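Local coordinates for putative lipoprotein (Campylobacter jejuni subsp. jejuni, PDB 4GIO) that is of unknown function but is a putative bacterial lipoprotein whose single domain is a novel variant of the immunoglobulin fold, at residues S23-F28 / V42-T47; F64-V69 / D93-D98. All blocks are in the same frame, centred on the assembly; numbering follows the deposited sequence.

Contact 1. Residues S23-F28 / V42-T47; sequences SLVKQF and VILRST
Lys26 N donates to Ile43 O at 2.8 Å, the first of three backbone hydrogen bonds that join these antiparallel segments. Ile43 N gives its hydrogen to Gln27 O at 3.0 Å, with an almost straight N-H...O angle of 176°. Lys26 and Gln27, neighbours in the chain, thus both bond to Ile43, one as donor and one as acceptor. Arg45 N donates to Leu24 O, which also receives a CA-H...O contact from Leu44 CA at 3.3 Å. Arg45 O accepts a hydrogen from a water at 2.6 Å, and the same water reaches Ser23 OG. The Lys26 chain curls back, far from extended, and Lys26 NZ donates to Ser23 O at 2.6 Å. On the way it crosses the Arg45 chain at about a right angle, its CG and CD lying against Arg45 CG. Arg45 NH2 makes a weak hydrogen bond to Gly82 O. Next along the pairing, Gln27 and Ile43 lie side by side, with Gln27 CG 3.7 Å from Ile43 CD1. The face of Val25, Phe28, Val42 and Leu44 is apolar. Val25 CG2 meets Leu44 CD2 at 3.8 Å, and Phe28 CB packs on Val42 CG2. Ser46 OG is bonded to Phe48 O. The pairing belongs to the hairpin of strands 25-32 and 38-44. Strand 85-90 pairs with the far side of 38-44, and the apolar face packs on strands 14-16, 75-79 and 98-105 of the other sheet.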
loop_
_atom_site.group_PDB
_atom_site.type_symbol
_atom_site.label_atom_id
_atom_site.label_comp_id
_atom_site.label_asym_id
_atom_site.label_seq_id
_atom_site.Cartn_x
_atom_site.Cartn_y
_atom_site.Cartn_z
ATOM N N SER A 23 8.051 -11.998 -4.459
ATOM C CA SER A 23 8.603 -10.993 -5.351
ATOM C C SER A 23 7.518 -10.086 -5.932
ATOM O O SER A 23 7.800 -9.328 -6.838
ATOM C CB SER A 23 9.435 -11.622 -6.486
ATOM O OG SER A 23 8.577 -12.212 -7.489
ATOM N N LEU A 24 6.286 -10.188 -5.434
ATOM C CA LEU A 24 5.178 -9.314 -5.925
ATOM C C LEU A 24 5.502 -7.841 -5.870
ATOM O O LEU A 24 5.280 -7.109 -6.830
ATOM C CB LEU A 24 3.883 -9.523 -5.139
ATOM C CG LEU A 24 2.655 -8.796 -5.760
ATOM C CD1 LEU A 24 2.275 -9.396 -7.123
ATOM C CD2 LEU A 24 1.511 -8.960 -4.782
ATOM N N VAL A 25 6.053 -7.409 -4.738
ATOM C CA VAL A 25 6.392 -5.989 -4.574
ATOM C C VAL A 25 7.775 -5.688 -5.167
ATOM O O VAL A 25 8.763 -6.228 -4.695
ATOM C CB VAL A 25 6.387 -5.594 -3.070
ATOM C CG1 VAL A 25 6.809 -4.138 -2.915
ATOM C CG2 VAL A 25 4.985 -5.817 -2.477
ATOM N N LYS A 26 7.822 -4.845 -6.173
ATOM C CA LYS A 26 9.067 -4.443 -6.862
ATOM C C LYS A 26 9.840 -3.389 -6.077
ATOM O O LYS A 26 11.060 -3.496 -5.875
ATOM C CB LYS A 26 8.706 -3.909 -8.247
ATOM C CG LYS A 26 8.452 -5.013 -9.319
ATOM C CD LYS A 26 8.132 -6.424 -8.723
ATOM C CE LYS A 26 9.359 -7.327 -8.841
ATOM N NZ LYS A 26 8.979 -8.718 -9.088
ATOM N N GLN A 27 9.118 -2.376 -5.601
ATOM C CA GLN A 27 9.714 -1.376 -4.745
ATOM C C GLN A 27 8.569 -0.522 -4.193
ATOM O O GLN A 27 7.426 -0.584 -4.666
ATOM C CB GLN A 27 10.677 -0.468 -5.518
ATOM C CG GLN A 27 10.011 0.205 -6.707
ATOM C CD GLN A 27 10.831 1.328 -7.318
ATOM O OE1 GLN A 27 11.520 1.128 -8.318
ATOM N NE2 GLN A 27 10.719 2.539 -6.743
ATOM N N PHE A 28 8.901 0.279 -3.193
ATOM C CA PHE A 28 7.971 1.322 -2.769
ATOM C C PHE A 28 8.694 2.589 -2.351
ATOM O O PHE A 28 9.875 2.596 -2.068
ATOM C CB PHE A 28 7.039 0.800 -1.694
ATOM C CG PHE A 28 7.703 0.466 -0.425
ATOM C CD1 PHE A 28 7.901 1.436 0.540
ATOM C CD2 PHE A 28 8.137 -0.829 -0.186
ATOM C CE1 PHE A 28 8.501 1.117 1.722
ATOM C CE2 PHE A 28 8.722 -1.155 1.009
ATOM C CZ PHE A 28 8.915 -0.158 1.965
ATOM N N VAL A 42 3.483 2.011 -4.572
ATOM C CA VAL A 42 4.016 0.657 -4.448
ATOM C C VAL A 42 3.916 0.102 -5.875
ATOM O O VAL A 42 2.872 0.218 -6.505
ATOM C CB VAL A 42 3.229 -0.171 -3.447
ATOM C CG1 VAL A 42 3.728 -1.674 -3.374
ATOM C CG2 VAL A 42 3.278 0.479 -2.011
ATOM N N ILE A 43 4.994 -0.487 -6.383
ATOM C CA ILE A 43 4.953 -1.053 -7.722
ATOM C C ILE A 43 4.845 -2.580 -7.538
ATOM O O ILE A 43 5.615 -3.182 -6.780
ATOM C CB ILE A 43 6.197 -0.691 -8.542
ATOM C CG1 ILE A 43 6.259 0.824 -8.707
ATOM C CG2 ILE A 43 6.133 -1.410 -9.966
ATOM C CD1 ILE A 43 7.543 1.333 -9.294
ATOM N N LEU A 44 3.869 -3.167 -8.233
ATOM C CA LEU A 44 3.576 -4.597 -8.152
ATOM C C LEU A 44 3.790 -5.216 -9.539
ATOM O O LEU A 44 3.581 -4.537 -10.549
ATOM C CB LEU A 44 2.129 -4.826 -7.707
ATOM C CG LEU A 44 1.764 -4.142 -6.357
ATOM C CD1 LEU A 44 0.311 -4.219 -6.088
ATOM C CD2 LEU A 44 2.523 -4.743 -5.139
ATOM N N ARG A 45 4.259 -6.459 -9.581
ATOM C CA ARG A 45 4.201 -7.256 -10.838
ATOM C C ARG A 45 4.230 -8.762 -10.648
ATOM O O ARG A 45 4.885 -9.296 -9.733
ATOM C CB ARG A 45 5.181 -6.873 -11.961
ATOM C CG ARG A 45 6.444 -6.249 -11.577
ATOM C CD ARG A 45 7.527 -6.449 -12.734
ATOM N NE ARG A 45 7.689 -5.365 -13.696
ATOM C CZ ARG A 45 7.183 -5.398 -14.929
ATOM N NH1 ARG A 45 7.382 -4.401 -15.749
ATOM N NH2 ARG A 45 6.470 -6.440 -15.318
ATOM N N SER A 46 3.538 -9.420 -11.558
ATOM C CA SER A 46 3.286 -10.828 -11.430
ATOM C C SER A 46 3.329 -11.446 -12.805
ATOM O O SER A 46 2.857 -10.847 -13.766
ATOM C CB SER A 46 1.880 -11.004 -10.865
ATOM O OG SER A 46 1.617 -12.396 -10.759
ATOM N N THR A 47 3.878 -12.649 -12.889
ATOM C CA THR A 47 3.876 -13.320 -14.169
ATOM C C THR A 47 2.472 -13.615 -14.677
ATOM O O THR A 47 2.167 -13.411 -15.851
ATOM C CB THR A 47 4.611 -14.652 -14.120
ATOM O OG1 THR A 47 5.678 -14.613 -13.144
ATOM C CG2 THR A 47 5.082 -14.955 -15.561
HETATM O O HOH W 1 5.658 -11.634 -8.832
#

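Contact 2. Residues F64-V69 / D93-D98; sequences FVLRDV and DTRAND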
loop_
_atom_site.group_PDB
_atom_site.type_symbol
_atom_site.label_atom_id
_atom_site.label_comp_id
_atom_site.label_asym_id
_atom_site.label_seq_id
_atom_site.Cartn_x
_atom_site.Cartn_y
_atom_site.Cartn_z
ATOM N N PHE A 64 2.815 4.885 15.315
ATOM C CA PHE A 64 1.554 4.417 15.835
ATOM C C PHE A 64 0.490 4.511 14.727
ATOM O O PHE A 64 0.456 5.472 13.944
ATOM C CB PHE A 64 1.025 5.272 16.976
ATOM C CG PHE A 64 1.924 5.303 18.230
ATOM C CD1 PHE A 64 2.666 4.166 18.608
ATOM C CD2 PHE A 64 1.960 6.439 19.052
ATOM C CE1 PHE A 64 3.466 4.144 19.822
ATOM C CE2 PHE A 64 2.800 6.459 20.249
ATOM C CZ PHE A 64 3.525 5.294 20.620
ATOM N N VAL A 65 -0.398 3.538 14.704
ATOM C CA VAL A 65 -1.532 3.638 13.812
ATOM C C VAL A 65 -2.387 4.872 14.118
ATOM O O VAL A 65 -2.793 5.108 15.264
ATOM C CB VAL A 65 -2.370 2.341 13.864
ATOM C CG1 VAL A 65 -3.589 2.473 12.969
ATOM C CG2 VAL A 65 -1.511 1.204 13.378
ATOM N N LEU A 66 -2.632 5.679 13.094
ATOM C CA LEU A 66 -3.592 6.748 13.236
ATOM C C LEU A 66 -5.000 6.131 13.162
ATOM O O LEU A 66 -5.457 5.685 12.092
ATOM C CB LEU A 66 -3.447 7.817 12.139
ATOM C CG LEU A 66 -2.234 8.719 12.232
ATOM C CD1 LEU A 66 -2.095 9.441 10.916
ATOM C CD2 LEU A 66 -2.377 9.737 13.455
ATOM N N ARG A 67 -5.691 6.122 14.293
ATOM C CA ARG A 67 -6.951 5.421 14.387
ATOM C C ARG A 67 -8.101 6.352 14.293
ATOM O O ARG A 67 -9.217 5.874 14.218
ATOM C CB ARG A 67 -7.022 4.631 15.712
ATOM C CG ARG A 67 -6.064 3.437 15.752
ATOM C CD ARG A 67 -5.949 2.675 17.137
ATOM N NE ARG A 67 -4.623 2.028 17.185
ATOM C CZ ARG A 67 -4.369 0.798 16.754
ATOM N NH1 ARG A 67 -5.352 0.074 16.240
ATOM N NH2 ARG A 67 -3.128 0.318 16.731
ATOM N N ASP A 68 -7.862 7.668 14.306
ATOM C CA ASP A 68 -8.942 8.639 14.197
ATOM C C ASP A 68 -9.032 9.337 12.831
ATOM O O ASP A 68 -9.621 10.384 12.745
ATOM C CB ASP A 68 -8.895 9.678 15.349
ATOM C CG ASP A 68 -7.644 10.533 15.301
ATOM O OD1 ASP A 68 -6.586 10.032 14.820
ATOM O OD2 ASP A 68 -7.717 11.724 15.690
ATOM N N VAL A 69 -8.542 8.711 11.757
ATOM C CA VAL A 69 -8.595 9.286 10.385
ATOM C C VAL A 69 -9.588 8.427 9.608
ATOM O O VAL A 69 -9.862 7.347 10.041
ATOM C CB VAL A 69 -7.189 9.223 9.683
ATOM C CG1 VAL A 69 -6.167 10.040 10.423
ATOM C CG2 VAL A 69 -6.726 7.717 9.572
ATOM N N ASP A 93 -4.692 13.088 6.242
ATOM C CA ASP A 93 -4.405 13.753 7.478
ATOM C C ASP A 93 -2.922 14.084 7.463
ATOM O O ASP A 93 -2.111 13.213 7.126
ATOM C CB ASP A 93 -4.783 12.834 8.662
ATOM C CG ASP A 93 -4.731 13.549 10.020
ATOM O OD1 ASP A 93 -3.651 13.933 10.434
ATOM O OD2 ASP A 93 -5.793 13.748 10.634
ATOM N N THR A 94 -2.548 15.323 7.857
ATOM C CA THR A 94 -1.155 15.723 7.852
ATOM C C THR A 94 -0.256 15.019 8.888
ATOM O O THR A 94 0.917 15.000 8.708
ATOM C CB THR A 94 -0.943 17.281 8.000
ATOM O OG1 THR A 94 -1.613 17.707 9.172
ATOM C CG2 THR A 94 -1.464 18.058 6.793
ATOM N N ARG A 95 -0.825 14.401 9.923
ATOM C CA ARG A 95 -0.071 13.632 10.904
ATOM C C ARG A 95 0.498 12.324 10.362
ATOM O O ARG A 95 1.445 11.755 10.966
ATOM C CB ARG A 95 -0.951 13.292 12.104
ATOM C CG ARG A 95 -1.242 14.451 13.042
ATOM C CD ARG A 95 -2.266 14.028 14.074
ATOM N NE ARG A 95 -3.545 13.706 13.416
ATOM C CZ ARG A 95 -4.465 12.887 13.928
ATOM N NH1 ARG A 95 -4.293 12.315 15.129
ATOM N NH2 ARG A 95 -5.574 12.642 13.249
ATOM N N ALA A 96 0.013 11.859 9.197
ATOM C CA ALA A 96 0.576 10.631 8.571
ATOM C C ALA A 96 2.021 10.874 8.111
ATOM O O ALA A 96 2.282 11.799 7.293
ATOM C CB ALA A 96 -0.347 10.193 7.394
ATOM N N ASN A 97 2.955 10.056 8.586
ATOM C CA ASN A 97 4.382 10.155 8.167
ATOM C C ASN A 97 4.915 8.832 7.636
ATOM O O ASN A 97 6.016 8.769 7.125
ATOM C CB ASN A 97 5.298 10.596 9.338
ATOM C CG ASN A 97 5.126 12.129 9.718
ATOM O OD1 ASN A 97 5.455 12.512 10.860
ATOM N ND2 ASN A 97 4.529 12.954 8.817
ATOM N N ASP A 98 4.148 7.756 7.807
ATOM C CA ASP A 98 4.518 6.472 7.236
ATOM C C ASP A 98 3.212 5.672 6.999
ATOM O O ASP A 98 2.107 6.176 7.247
ATOM C CB ASP A 98 5.477 5.771 8.209
ATOM C CG ASP A 98 6.258 4.577 7.543
ATOM O OD1 ASP A 98 6.147 4.352 6.284
ATOM O OD2 ASP A 98 6.920 3.825 8.339
#
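Arg95 reaches from a type I turn to Asp68 and lays its guanidinium against Leu66. Leu66 CD2 sits over one face of that group, offset toward its rim, 3.6 Å from Arg95 NH1. The buried part of the contact lies around this leucine. Its other methyl, Leu66 CD1, rests on the turn backbone 3.6 Å from Ala96 N and also touches Ala96 CB. Val69 CG1 packs against Asp93 CB at 3.6 Å, the two side chains crossing at about a right angle.

The Asp68 end lies on the exposed side and is held loosely. Arg95 grips Asp68 end-on, with NH1 and NH2 both directed to OD1, and the carboxylate and guanidinium planes stand 87° apart. These bonds are long and bent: Arg95 NH2 to Asp68 OD1 is 3.2 Å, at an N-H...O angle of 144°. Asp93 holds the arginine more closely. The grip is side-on, Arg95 NE going to Asp93 OD1 and Arg95 NH2 to Asp93 OD2, the latter at 2.8 Å and nearly straight (173°). Asp93 OD1 also accepts from Arg95 N at 2.9 Å, forming an Asx turn. A bend at chi3 brings the guanidinium back to Asp93. The positive charge is probably shared by the two carboxylates. The contact joins two loops, one between strands 50-59 and 75-79, the other between 85-90 and 98-105. Leu66 packs on Trp58, and Asn97 and Asp98 form a classic beta bulge opposite Leu59 of strand 50-59.

In the fold
From the N terminus, the chain passes strand 14-16 and enters contact 1 at 23-28. It turns back through the hairpin, and 42-47 closes that loop after 13 intervening residues. Strand 50-59 then carries the chain into the other sheet. Contact 2 opens at 64-69 and closes at 93-98, with strands 75-79 and 85-90 in between. The two contacts are in series, neither nested nor crossing. The centres of contact 1 and contact 2 are about 25 Å apart, on opposite sides of the chain's centre. Contact 1 joins neighbouring strands within the three-stranded sheet. Contact 2 instead links the loops at one end of the immunoglobulin-like domain, where strand 98-105 begins.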